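Type IV pilus assembly protein PilC (Thermus thermophilus, PDB 2WHN) is an inner-membrane component of the type IV pilus machine that probably controls pilus assembly and disassembly and helps localise PilB and set its ATPase activity. Local coordinates at residues Arg20-Ala23 and Thr24-Ala28; Leu30-Leu33 and Gln34-Ile38; Arg41-Asn45 and Arg46-Glu50. All coordinates share one frame; numbering follows the deposited sequence.

Contact 1: Arg20-Ala23 and Thr24-Ala28; sequences RQLA and TMLGA
Arg20-Ala23 and Thr24-Ala28 are consecutive turns of helix 12-28, joined by four i to i+4 backbone bonds: Thr24 N to Arg20 O, Met25 N to Gln21 O, Leu26 N to Leu22 O and Gly27 N to Ala23 O. The third is the straightest, 2.8 Å from Leu26 N to Leu22 O with an N-H...O angle of 171°. On one side of the helix, Thr24 turns its hydroxyl back over the preceding turn, with OG1 3.1 Å from Arg20 O; chi1 of -74° sets OG1 opposite its own carbonyl carbon and beside its own N. Arg20 O accepts from Thr24 N and has the hydroxyl close by. The Arg20 chain bends at chi2 and chi3, carrying CD past Thr24 OG1 at 3.9 Å, roughly perpendicular to the threonine. A water links the two ends, 3.1 Å from Arg20 NH1, whose proton it accepts, and 2.7 Å from Thr24 OG1. The guanidinium is held more firmly by helix 92-109, through salt bridges to Asp97 and Glu104 and a hydrogen bond to Ser101. Leu22 and Leu26 make the apolar contact, with Leu22 CD1 lying 3.9 Å from Leu26 CG. Leu22 also packs on Leu96 and on Ala35 and Leu39, while Leu26 meets Leu92 and Asp93. Met25 bends at chi3 and brings CE to 3.5 Å from Gln21 O. The pattern is that of a helix in an all-helical bundle, packing leucines on helices 32-39 and 92-109 and adding arginine salt bridges to the latter.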
ATOM      1  N   ARG A  20       1.519   6.134  -4.563  1.00 24.08           N
ATOM      2  CA  ARG A  20       2.370   6.800  -5.545  1.00 23.45           C
ATOM      3  C   ARG A  20       3.799   6.237  -5.556  1.00 23.66           C
ATOM      4  O   ARG A  20       4.359   5.945  -6.617  1.00 22.79           O
ATOM      5  CB  ARG A  20       2.394   8.311  -5.296  1.00 23.25           C
ATOM      6  CG  ARG A  20       3.232   9.084  -6.306  1.00 23.64           C
ATOM      7  CD  ARG A  20       2.873   8.667  -7.729  1.00 23.79           C
ATOM      8  NE  ARG A  20       1.527   9.106  -8.088  1.00 24.38           N
ATOM      9  CZ  ARG A  20       0.850   8.668  -9.146  1.00 25.42           C
ATOM     10  NH1 ARG A  20       1.390   7.768  -9.963  1.00 18.22           N
ATOM     11  NH2 ARG A  20      -0.370   9.134  -9.388  1.00 23.23           N
ATOM     12  N   GLN A  21       4.388   6.095  -4.373  1.00 24.20           N
ATOM     13  CA  GLN A  21       5.731   5.535  -4.244  1.00 24.39           C
ATOM     14  C   GLN A  21       5.836   4.170  -4.907  1.00 24.87           C
ATOM     15  O   GLN A  21       6.773   3.903  -5.664  1.00 23.28           O
ATOM     16  CB  GLN A  21       6.122   5.419  -2.772  1.00 24.91           C
ATOM     17  CG  GLN A  21       6.389   6.754  -2.089  1.00 24.52           C
ATOM     18  CD  GLN A  21       6.525   6.611  -0.588  1.00 28.45           C
ATOM     19  OE1 GLN A  21       5.987   5.677   0.010  1.00 28.79           O
ATOM     20  NE2 GLN A  21       7.275   7.518   0.028  1.00 29.81           N
ATOM     21  N   LEU A  22       4.894   3.292  -4.580  1.00 24.25           N
ATOM     22  CA  LEU A  22       4.897   1.945  -5.120  1.00 24.56           C
ATOM     23  C   LEU A  22       4.672   1.976  -6.630  1.00 23.97           C
ATOM     24  O   LEU A  22       5.404   1.338  -7.382  1.00 24.51           O
ATOM     25  CB  LEU A  22       3.837   1.086  -4.425  1.00 24.40           C
ATOM     26  CG  LEU A  22       3.773  -0.390  -4.828  1.00 25.57           C
ATOM     27  CD1 LEU A  22       5.136  -1.069  -4.656  1.00 22.68           C
ATOM     28  CD2 LEU A  22       2.693  -1.127  -4.043  1.00 22.51           C
ATOM     29  N   ALA A  23       3.685   2.757  -7.069  1.00 23.76           N
ATOM     30  CA  ALA A  23       3.449   2.996  -8.492  1.00 23.46           C
ATOM     31  C   ALA A  23       4.739   3.373  -9.212  1.00 22.42           C
ATOM     32  O   ALA A  23       5.014   2.898 -10.315  1.00 22.11           O
ATOM     33  CB  ALA A  23       2.412   4.108  -8.677  1.00 22.67           C
ATOM     34  N   THR A  24       5.458   4.323  -8.633  1.00 22.40           N
ATOM     35  CA  THR A  24       6.659   4.871  -9.246  1.00 23.43           C
ATOM     36  C   THR A  24       7.738   3.797  -9.367  1.00 23.77           C
ATOM     37  O   THR A  24       8.302   3.592 -10.438  1.00 23.39           O
ATOM     38  CB  THR A  24       7.182   6.076  -8.438  1.00 23.22           C
ATOM     39  OG1 THR A  24       6.318   7.197  -8.665  1.00 24.08           O
ATOM     40  CG2 THR A  24       8.608   6.446  -8.851  1.00 22.61           C
ATOM     41  N   MET A  25       7.950   3.041  -8.296  1.00 23.79           N
ATOM     42  CA  MET A  25       8.982   2.008  -8.321  1.00 23.99           C
ATOM     43  C   MET A  25       8.623   0.826  -9.218  1.00 23.80           C
ATOM     44  O   MET A  25       9.463   0.325  -9.958  1.00 23.87           O
ATOM     45  CB  MET A  25       9.339   1.557  -6.908  1.00 22.97           C
ATOM     46  CG  MET A  25      10.145   2.591  -6.147  1.00 25.79           C
ATOM     47  SD  MET A  25      10.619   2.072  -4.492  1.00 27.39           S
ATOM     48  CE  MET A  25       9.088   2.300  -3.592  1.00 26.20           C
ATOM     49  N   LEU A  26       7.363   0.409  -9.196  1.00 23.88           N
ATOM     50  CA  LEU A  26       6.942  -0.672 -10.080  1.00 23.56           C
ATOM     51  C   LEU A  26       7.032  -0.262 -11.539  1.00 24.47           C
ATOM     52  O   LEU A  26       7.412  -1.059 -12.388  1.00 24.64           O
ATOM     53  CB  LEU A  26       5.523  -1.118  -9.764  1.00 23.42           C
ATOM     54  CG  LEU A  26       5.353  -1.835  -8.434  1.00 22.08           C
ATOM     55  CD1 LEU A  26       3.884  -2.202  -8.242  1.00 23.78           C
ATOM     56  CD2 LEU A  26       6.234  -3.065  -8.408  1.00 19.09           C
ATOM     57  N   GLY A  27       6.622   0.968 -11.832  1.00 25.31           N
ATOM     58  CA  GLY A  27       6.708   1.493 -13.186  1.00 26.34           C
ATOM     59  C   GLY A  27       8.146   1.561 -13.661  1.00 28.06           C
ATOM     60  O   GLY A  27       8.428   1.333 -14.842  1.00 28.67           O
ATOM     61  N   ALA A  28       9.059   1.886 -12.746  1.00 27.41           N
ATOM     62  CA  ALA A  28      10.466   2.048 -13.104  1.00 27.98           C
ATOM     63  C   ALA A  28      11.123   0.692 -13.338  1.00 28.08           C
ATOM     64  O   ALA A  28      12.210   0.611 -13.904  1.00 28.51           O
ATOM     65  CB  ALA A  28      11.212   2.818 -12.020  1.00 27.86           C
TER
HETATM   66  O   HOH W   1       4.349   7.161 -10.492  1.00 28.30           O

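Contact 2: Leu30-Leu33 and Gln34-Ile38; sequences LTLL and QALAI
Two first torsions bring Thr31 and Gln34 together. In Thr31, chi1 of 69° places OG1 between its own N and carbonyl carbon, facing the first turn of helix 32-39; in Gln34, chi1 of -77° swings CG back beside its own N, and the extended chain beyond carries the amide to the threonine backbone. The result is a reciprocal pair: Gln34 N gives its proton to Thr31 OG1 at 3.2 Å, and Thr31 N gives its own to Gln34 OE1 at 3.0 Å. The latter bond is nearly straight at the hydrogen, but the donor stands above the amide plane, 50° out of it, away from the lone pairs. The aliphatic part of Gln34 folds against the hydroxyl, with CG 3.3 Å from Thr31 OG1. Behind the cap the regular helix starts with Ala35 N to Thr31 O at 2.9 Å, followed by Leu36 N to Leu32 O and Ala37 N to Leu33 O. Leu32 and Leu36 pack one turn apart, Leu32 CG 3.9 Å from Leu36 CD1. On another side, Leu30 CD2 meets Ile38 CD1 at 3.8 Å, nearly at right angles, and both residues lean on Met25 of helix 12-28. Leu33 and Leu36 instead touch Arg56 of helix 46-60. Thr31 at the N-cap and Gln34 three residues on form a capping box, opening helix 32-39 just after the turn from helix 12-28.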
ATOM      1  N   LEU A  30      11.360  -1.899 -10.709  1.00 25.71           N
ATOM      2  CA  LEU A  30      11.671  -2.623  -9.473  1.00 26.00           C
ATOM      3  C   LEU A  30      10.603  -3.683  -9.205  1.00 25.39           C
ATOM      4  O   LEU A  30       9.438  -3.478  -9.531  1.00 25.36           O
ATOM      5  CB  LEU A  30      11.737  -1.662  -8.282  1.00 25.71           C
ATOM      6  CG  LEU A  30      12.952  -0.733  -8.177  1.00 28.10           C
ATOM      7  CD1 LEU A  30      13.044   0.157  -9.404  1.00 26.93           C
ATOM      8  CD2 LEU A  30      12.866   0.116  -6.916  1.00 25.44           C
ATOM      9  N   THR A  31      10.994  -4.796  -8.588  1.00 24.46           N
ATOM     10  CA  THR A  31      10.023  -5.807  -8.160  1.00 24.07           C
ATOM     11  C   THR A  31       9.195  -5.328  -6.972  1.00 23.75           C
ATOM     12  O   THR A  31       9.589  -4.409  -6.247  1.00 23.42           O
ATOM     13  CB  THR A  31      10.694  -7.145  -7.768  1.00 23.88           C
ATOM     14  OG1 THR A  31      11.436  -6.977  -6.555  1.00 23.67           O
ATOM     15  CG2 THR A  31      11.619  -7.637  -8.871  1.00 24.42           C
ATOM     16  N   LEU A  32       8.072  -5.998  -6.747  1.00 23.10           N
ATOM     17  CA  LEU A  32       7.217  -5.699  -5.607  1.00 23.18           C
ATOM     18  C   LEU A  32       7.989  -5.687  -4.288  1.00 22.62           C
ATOM     19  O   LEU A  32       7.844  -4.763  -3.489  1.00 23.87           O
ATOM     20  CB  LEU A  32       6.063  -6.700  -5.532  1.00 22.61           C
ATOM     21  CG  LEU A  32       5.132  -6.527  -4.334  1.00 21.63           C
ATOM     22  CD1 LEU A  32       4.473  -5.159  -4.381  1.00 21.01           C
ATOM     23  CD2 LEU A  32       4.087  -7.638  -4.296  1.00 20.59           C
ATOM     24  N   LEU A  33       8.787  -6.725  -4.049  1.00 22.99           N
ATOM     25  CA  LEU A  33       9.481  -6.872  -2.771  1.00 23.00           C
ATOM     26  C   LEU A  33      10.614  -5.862  -2.610  1.00 23.29           C
ATOM     27  O   LEU A  33      10.860  -5.363  -1.512  1.00 23.35           O
ATOM     28  CB  LEU A  33      10.017  -8.299  -2.587  1.00 22.67           C
ATOM     29  CG  LEU A  33       9.036  -9.295  -1.958  1.00 23.30           C
ATOM     30  CD1 LEU A  33       9.644 -10.693  -1.852  1.00 19.51           C
ATOM     31  CD2 LEU A  33       8.560  -8.801  -0.595  1.00 21.60           C
ATOM     32  N   GLN A  34      11.329  -5.591  -3.696  1.00 22.90           N
ATOM     33  CA  GLN A  34      12.290  -4.492  -3.693  1.00 23.50           C
ATOM     34  C   GLN A  34      11.619  -3.177  -3.295  1.00 22.93           C
ATOM     35  O   GLN A  34      12.116  -2.455  -2.428  1.00 21.91           O
ATOM     36  CB  GLN A  34      12.962  -4.357  -5.057  1.00 23.56           C
ATOM     37  CG  GLN A  34      14.030  -5.399  -5.315  1.00 26.29           C
ATOM     38  CD  GLN A  34      14.356  -5.537  -6.786  1.00 29.77           C
ATOM     39  OE1 GLN A  34      13.856  -4.780  -7.620  1.00 30.57           O
ATOM     40  NE2 GLN A  34      15.206  -6.499  -7.113  1.00 30.55           N
ATOM     41  N   ALA A  35      10.474  -2.887  -3.908  1.00 22.80           N
ATOM     42  CA  ALA A  35       9.760  -1.633  -3.652  1.00 23.25           C
ATOM     43  C   ALA A  35       9.288  -1.532  -2.203  1.00 24.06           C
ATOM     44  O   ALA A  35       9.425  -0.483  -1.565  1.00 24.00           O
ATOM     45  CB  ALA A  35       8.577  -1.485  -4.603  1.00 23.15           C
ATOM     46  N   LEU A  36       8.757  -2.632  -1.678  1.00 24.31           N
ATOM     47  CA  LEU A  36       8.229  -2.639  -0.321  1.00 25.73           C
ATOM     48  C   LEU A  36       9.323  -2.407   0.721  1.00 26.53           C
ATOM     49  O   LEU A  36       9.101  -1.704   1.704  1.00 27.68           O
ATOM     50  CB  LEU A  36       7.482  -3.945  -0.034  1.00 25.24           C
ATOM     51  CG  LEU A  36       6.185  -4.153  -0.821  1.00 26.85           C
ATOM     52  CD1 LEU A  36       5.652  -5.561  -0.630  1.00 27.25           C
ATOM     53  CD2 LEU A  36       5.136  -3.122  -0.429  1.00 24.85           C
ATOM     54  N   ALA A  37      10.498  -2.988   0.501  1.00 26.64           N
ATOM     55  CA  ALA A  37      11.618  -2.815   1.422  1.00 27.60           C
ATOM     56  C   ALA A  37      12.081  -1.361   1.489  1.00 28.41           C
ATOM     57  O   ALA A  37      12.478  -0.870   2.550  1.00 28.69           O
ATOM     58  CB  ALA A  37      12.775  -3.725   1.035  1.00 27.37           C
ATOM     59  N   ILE A  38      12.045  -0.681   0.347  1.00 28.75           N
ATOM     60  CA  ILE A  38      12.401   0.732   0.280  1.00 29.78           C
ATOM     61  C   ILE A  38      11.319   1.573   0.943  1.00 30.99           C
ATOM     62  O   ILE A  38      11.618   2.497   1.705  1.00 31.30           O
ATOM     63  CB  ILE A  38      12.571   1.197  -1.180  1.00 29.46           C
ATOM     64  CG1 ILE A  38      13.862   0.635  -1.777  1.00 28.71           C
ATOM     65  CG2 ILE A  38      12.535   2.719  -1.270  1.00 29.31           C
ATOM     66  CD1 ILE A  38      13.741   0.267  -3.245  1.00 27.77           C
TER

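Contact 3: Arg41-Asn45 and Arg46-Glu50; sequences RQTEN and RKFRE
Thr43 and Arg49 make the close-packed part of this loop-to-helix junction, their side chains running past one another in opposite directions with Thr43 CB 3.5 Å from Arg49 CG. The arginine bends at chi2 and chi3 and folds back over the start of helix 46-60, bringing its guanidinium to the loop backbone. There Arg49 NH1 gives a proton to Thr43 O at 2.9 Å, with the oxygen near the guanidinium plane, and makes a weak second bond to Glu44 O at 3.2 Å. One face of the group lies over Arg46 CA, offset toward the rim, so the flat group is braced on its face as well as at its edge. The methyl branch of the threonine, Thr43 CG2, comes obliquely within 3.9 Å of Phe48 CD2. The Phe48 ring continues inward, with Phe18 edge-to-face and Pro10, Ile74 and Phe75 around it, while Thr43 OG1 is hydrogen-bonded to Leu39 O. The backbone bond from Arg49 N to Asn45 O, 2.8 Å, starts the helix.

The solvent side is looser. Glu44 points its CB away from the helix, and exposed Arg46 reaches along it to Glu50, with a salt bridge of 3.2 Å between Arg46 NH1 and Glu50 OE2 whose hydrogen bond is weak. Arg46 has its firmer partner in Glu7, with which Lys47 makes a long, weak ion pair. The arrangement is a helix N-terminus with Asn45 at the N-cap, where an arginine four residues after the N-cap ties down the incoming loop from helix 32-39 and a phenylalanine enters the core.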
ATOM      1  N   ARG A  41      10.914   1.795   4.734  1.00 34.02           N
ATOM      2  CA  ARG A  41      11.917   2.634   5.378  1.00 33.49           C
ATOM      3  C   ARG A  41      11.605   4.115   5.201  1.00 32.44           C
ATOM      4  O   ARG A  41      12.139   4.953   5.922  1.00 32.26           O
ATOM      5  CB  ARG A  41      13.318   2.320   4.847  1.00 33.73           C
ATOM      6  CG  ARG A  41      13.970   1.111   5.497  1.00 35.95           C
ATOM      7  CD  ARG A  41      15.463   1.057   5.208  1.00 39.52           C
ATOM      8  NE  ARG A  41      15.737   0.982   3.776  1.00 42.35           N
ATOM      9  CZ  ARG A  41      15.548  -0.104   3.036  1.00 43.63           C
ATOM     10  NH1 ARG A  41      15.080  -1.214   3.592  1.00 44.37           N
ATOM     11  NH2 ARG A  41      15.821  -0.083   1.738  1.00 44.07           N
ATOM     12  N   GLN A  42      10.730   4.436   4.251  1.00 30.97           N
ATOM     13  CA  GLN A  42      10.432   5.831   3.937  1.00 30.51           C
ATOM     14  C   GLN A  42       8.979   6.203   4.225  1.00 30.45           C
ATOM     15  O   GLN A  42       8.458   7.177   3.681  1.00 31.55           O
ATOM     16  CB  GLN A  42      10.788   6.153   2.482  1.00 30.04           C
ATOM     17  CG  GLN A  42      12.186   5.709   2.078  1.00 30.79           C
ATOM     18  CD  GLN A  42      12.668   6.363   0.796  1.00 32.21           C
ATOM     19  OE1 GLN A  42      12.191   7.430   0.412  1.00 33.76           O
ATOM     20  NE2 GLN A  42      13.639   5.735   0.139  1.00 31.33           N
ATOM     21  N   THR A  43       8.325   5.424   5.080  1.00 29.02           N
ATOM     22  CA  THR A  43       6.948   5.710   5.470  1.00 28.57           C
ATOM     23  C   THR A  43       6.896   6.480   6.793  1.00 28.51           C
ATOM     24  O   THR A  43       7.518   6.081   7.776  1.00 27.55           O
ATOM     25  CB  THR A  43       6.131   4.416   5.586  1.00 28.40           C
ATOM     26  OG1 THR A  43       6.106   3.756   4.313  1.00 28.99           O
ATOM     27  CG2 THR A  43       4.707   4.718   6.024  1.00 27.47           C
ATOM     28  N   GLU A  44       6.163   7.592   6.803  1.00 28.06           N
ATOM     29  CA  GLU A  44       6.242   8.550   7.906  1.00 28.90           C
ATOM     30  C   GLU A  44       5.410   8.127   9.114  1.00 28.69           C
ATOM     31  O   GLU A  44       5.843   8.271  10.257  1.00 28.24           O
ATOM     32  CB  GLU A  44       5.817   9.947   7.444  1.00 28.89           C
ATOM     33  CG  GLU A  44       6.505  11.074   8.195  1.00 31.66           C
ATOM     34  CD  GLU A  44       5.566  12.216   8.543  1.00 34.27           C
ATOM     35  OE1 GLU A  44       4.599  12.448   7.785  1.00 33.83           O
ATOM     36  OE2 GLU A  44       5.799  12.886   9.575  1.00 35.25           O
ATOM     37  N   ASN A  45       4.197   7.648   8.857  1.00 28.90           N
ATOM     38  CA  ASN A  45       3.298   7.219   9.923  1.00 29.64           C
ATOM     39  C   ASN A  45       3.730   5.890  10.542  1.00 30.26           C
ATOM     40  O   ASN A  45       3.824   4.880   9.850  1.00 29.71           O
ATOM     41  CB  ASN A  45       1.866   7.113   9.393  1.00 29.13           C
ATOM     42  CG  ASN A  45       0.876   6.703  10.466  1.00 29.81           C
ATOM     43  OD1 ASN A  45       0.340   7.548  11.185  1.00 32.17           O
ATOM     44  ND2 ASN A  45       0.613   5.406  10.567  1.00 27.23           N
ATOM     45  N   ARG A  46       3.975   5.894  11.849  1.00 31.85           N
ATOM     46  CA  ARG A  46       4.539   4.728  12.531  1.00 33.03           C
ATOM     47  C   ARG A  46       3.651   3.500  12.413  1.00 33.64           C
ATOM     48  O   ARG A  46       4.142   2.374  12.299  1.00 33.40           O
ATOM     49  CB  ARG A  46       4.788   5.031  14.010  1.00 33.34           C
ATOM     50  CG  ARG A  46       5.451   3.884  14.760  1.00 34.43           C
ATOM     51  CD  ARG A  46       5.258   4.006  16.262  1.00 38.05           C
ATOM     52  NE  ARG A  46       3.977   3.456  16.700  1.00 39.84           N
ATOM     53  CZ  ARG A  46       3.758   2.165  16.936  1.00 40.20           C
ATOM     54  NH1 ARG A  46       4.732   1.281  16.770  1.00 41.50           N
ATOM     55  NH2 ARG A  46       2.562   1.757  17.335  1.00 39.12           N
ATOM     56  N   LYS A  47       2.344   3.714  12.525  1.00 33.67           N
ATOM     57  CA  LYS A  47       1.383   2.627  12.439  1.00 34.28           C
ATOM     58  C   LYS A  47       1.304   2.060  11.023  1.00 33.90           C
ATOM     59  O   LYS A  47       1.172   0.846  10.836  1.00 33.62           O
ATOM     60  CB  LYS A  47       0.004   3.094  12.905  1.00 34.87           C
ATOM     61  CG  LYS A  47      -0.941   1.957  13.254  1.00 37.47           C
ATOM     62  CD  LYS A  47      -1.735   2.268  14.520  1.00 39.48           C
ATOM     63  CE  LYS A  47      -2.328   1.001  15.118  1.00 41.74           C
ATOM     64  NZ  LYS A  47      -2.951   1.261  16.455  1.00 42.89           N
ATOM     65  N   PHE A  48       1.404   2.934  10.027  1.00 33.52           N
ATOM     66  CA  PHE A  48       1.459   2.480   8.642  1.00 33.58           C
ATOM     67  C   PHE A  48       2.757   1.731   8.372  1.00 33.88           C
ATOM     68  O   PHE A  48       2.759   0.725   7.660  1.00 34.00           O
ATOM     69  CB  PHE A  48       1.303   3.646   7.667  1.00 33.23           C
ATOM     70  CG  PHE A  48       0.809   3.232   6.305  1.00 31.92           C
ATOM     71  CD1 PHE A  48       0.154   2.021   6.128  1.00 29.67           C
ATOM     72  CD2 PHE A  48       0.955   4.072   5.216  1.00 27.92           C
ATOM     73  CE1 PHE A  48      -0.309   1.640   4.877  1.00 31.11           C
ATOM     74  CE2 PHE A  48       0.468   3.709   3.968  1.00 29.65           C
ATOM     75  CZ  PHE A  48      -0.157   2.494   3.796  1.00 29.10           C
ATOM     76  N   ARG A  49       3.846   2.203   8.975  1.00 34.31           N
ATOM     77  CA  ARG A  49       5.140   1.531   8.875  1.00 34.55           C
ATOM     78  C   ARG A  49       5.058   0.112   9.423  1.00 34.69           C
ATOM     79  O   ARG A  49       5.583  -0.826   8.822  1.00 34.82           O
ATOM     80  CB  ARG A  49       6.219   2.308   9.635  1.00 35.02           C
ATOM     81  CG  ARG A  49       6.972   3.321   8.795  1.00 36.77           C
ATOM     82  CD  ARG A  49       8.444   3.381   9.177  1.00 37.13           C
ATOM     83  NE  ARG A  49       8.638   3.606  10.608  1.00 38.19           N
ATOM     84  CZ  ARG A  49       8.256   4.704  11.255  1.00 38.09           C
ATOM     85  NH1 ARG A  49       7.640   5.685  10.608  1.00 36.54           N
ATOM     86  NH2 ARG A  49       8.483   4.815  12.556  1.00 37.62           N
ATOM     87  N   GLU A  50       4.432  -0.036  10.586  1.00 34.21           N
ATOM     88  CA  GLU A  50       4.249  -1.351  11.178  1.00 34.81           C
ATOM     89  C   GLU A  50       3.384  -2.221  10.273  1.00 34.31           C
ATOM     90  O   GLU A  50       3.660  -3.403  10.087  1.00 33.52           O
ATOM     91  CB  GLU A  50       3.628  -1.233  12.571  1.00 34.85           C
ATOM     92  CG  GLU A  50       4.584  -0.695  13.625  1.00 37.65           C
ATOM     93  CD  GLU A  50       5.234  -1.799  14.433  1.00 42.94           C
ATOM     94  OE1 GLU A  50       5.242  -2.954  13.957  1.00 46.04           O
ATOM     95  OE2 GLU A  50       5.710  -1.522  15.559  1.00 45.71           O
TER

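In the fold
The three contacts follow one another along the chain, through helix 12-28, helix 32-39 with its cap and the start of helix 46-60. Contacts 1 and 2 are neighbours, their centres about 9 Å apart: Leu22 CD1 meets Ala35 CB at 3.5 Å, Met25 SD lies 3.8 Å from Ile38 CG2, and Met25 O probably accepts from Leu30 N at 3.0 Å across the turn. Contact 3 lies farther off, its centre about 17 Å from that of contact 1 and about 15 Å from that of contact 2, which it adjoins only in sequence. Together they trace successive helices of this N-terminal domain of PilC, within its T2SS protein F family region.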